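Local coordinates for unknown conserved protein BH2331 (Bacillus halodurans, PDB 1VL5), which is of unknown function but probably acts as a methyltransferase that uses S-adenosylmethionine as methyl donor, at residues K209-E212 with L213-I217. Numbering follows the deposited sequence.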
# COMPACT_ATOMS: atom_id res chain seq x y z
N LYS A 209 3.97 16.55 -19.45
CA LYS A 209 3.50 15.21 -19.17
C LYS A 209 2.08 15.26 -18.56
O LYS A 209 1.23 14.40 -18.84
CB LYS A 209 4.49 14.50 -18.27
CG LYS A 209 4.12 13.06 -17.88
CD LYS A 209 4.04 12.17 -19.12
CE LYS A 209 4.07 10.72 -18.82
NZ LYS A 209 5.31 10.23 -18.18
N LYS A 210 1.80 16.29 -17.75
CA LYS A 210 0.48 16.42 -17.15
C LYS A 210 -0.54 16.70 -18.25
O LYS A 210 -1.65 16.20 -18.20
CB LYS A 210 0.42 17.50 -16.04
CG LYS A 210 1.32 17.18 -14.82
CD LYS A 210 1.18 18.25 -13.64
CE LYS A 210 1.64 19.58 -14.05
NZ LYS A 210 1.66 20.54 -12.89
N GLN A 211 -0.15 17.50 -19.24
CA GLN A 211 -1.06 17.80 -20.34
C GLN A 211 -1.34 16.53 -21.16
O GLN A 211 -2.45 16.27 -21.64
CB GLN A 211 -0.43 18.84 -21.27
CG GLN A 211 -1.36 19.30 -22.39
CD GLN A 211 -2.54 20.05 -21.80
OE1 GLN A 211 -2.35 21.09 -21.16
NE2 GLN A 211 -3.74 19.53 -22.00
N GLU A 212 -0.28 15.75 -21.36
CA GLU A 212 -0.38 14.55 -22.18
C GLU A 212 -1.32 13.56 -21.48
O GLU A 212 -2.20 12.98 -22.09
CB GLU A 212 1.01 13.93 -22.35
CG GLU A 212 0.96 12.67 -23.18
CD GLU A 212 2.26 11.91 -23.16
OE1 GLU A 212 2.70 11.55 -22.05
OE2 GLU A 212 2.85 11.70 -24.23
N LEU A 213 -1.12 13.39 -20.19
CA LEU A 213 -1.90 12.41 -19.44
C LEU A 213 -3.38 12.84 -19.36
O LEU A 213 -4.29 12.04 -19.54
CB LEU A 213 -1.30 12.23 -18.06
CG LEU A 213 -2.02 11.29 -17.09
CD1 LEU A 213 -2.30 9.93 -17.72
CD2 LEU A 213 -1.17 11.11 -15.85
N SER A 214 -3.63 14.12 -19.11
CA SER A 214 -5.00 14.65 -19.10
C SER A 214 -5.68 14.43 -20.49
O SER A 214 -6.79 13.95 -20.59
CB SER A 214 -4.95 16.11 -18.70
OG SER A 214 -6.21 16.74 -18.87
N ASP A 215 -4.96 14.79 -21.55
CA ASP A 215 -5.44 14.61 -22.92
C ASP A 215 -5.79 13.15 -23.18
O ASP A 215 -6.87 12.86 -23.73
CB ASP A 215 -4.37 15.09 -23.94
CG ASP A 215 -4.31 16.59 -24.06
OD1 ASP A 215 -5.26 17.26 -23.60
OD2 ASP A 215 -3.30 17.10 -24.63
N PHE A 216 -4.93 12.24 -22.72
CA PHE A 216 -5.19 10.80 -22.88
C PHE A 216 -6.48 10.33 -22.13
O PHE A 216 -7.30 9.53 -22.63
CB PHE A 216 -3.95 10.00 -22.40
CG PHE A 216 -4.21 8.51 -22.24
CD1 PHE A 216 -4.09 7.65 -23.33
CD2 PHE A 216 -4.58 7.97 -21.01
CE1 PHE A 216 -4.35 6.27 -23.19
CE2 PHE A 216 -4.83 6.62 -20.87
CZ PHE A 216 -4.71 5.76 -21.97
N ILE A 217 -6.60 10.75 -20.88
CA ILE A 217 -7.79 10.44 -20.11
C ILE A 217 -9.07 11.09 -20.70
O ILE A 217 -10.14 10.44 -20.79
CB ILE A 217 -7.62 10.90 -18.67
CG1 ILE A 217 -6.48 10.13 -18.00
CG2 ILE A 217 -8.91 10.80 -17.89
CD1 ILE A 217 -6.06 10.78 -16.67
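Leu213 N donates to Lys209 O (2.9 Å), the first of four successive i to i+4 bonds that run from 213-216 back to 209-212 and make this run regular alpha-helix. Leu213 CB lies 3.4 Å from the same carbonyl oxygen, Lys209 O. Ser214 N bonds to Lys210 O (3.0 Å). Ser214 OG accepts a hydrogen bond from the backbone N of Val237.

Asp215 N donates to Gln211 O (2.9 Å), and the same two residues also join through their side chains. Gln211 NE2 donates to Asp215 OD1 (3.2 Å, N-H...O angle 147°). The oxygen lies nearly in the amide plane, but the nitrogen stands above the carboxylate plane, and the two planes are 41° apart. Gln211 CG is anti to the backbone N, and the bend at chi2 (66°) turns the amide along the helix to Asp215. This hydrogen bond spans one turn on an exposed face. Phe216 N follows on Glu212 O (2.9 Å), and Ile217 N continues the ladder on Leu213 O.

Helix 207-218 rests its buried side on strand 236-250 and helix 196-202. Leu213 and Ile217 both touch Phe196, Lys210 forms salt bridges with Glu197 and Asp201, and Phe216 meets Tyr155 and Val156 of helix 147-160.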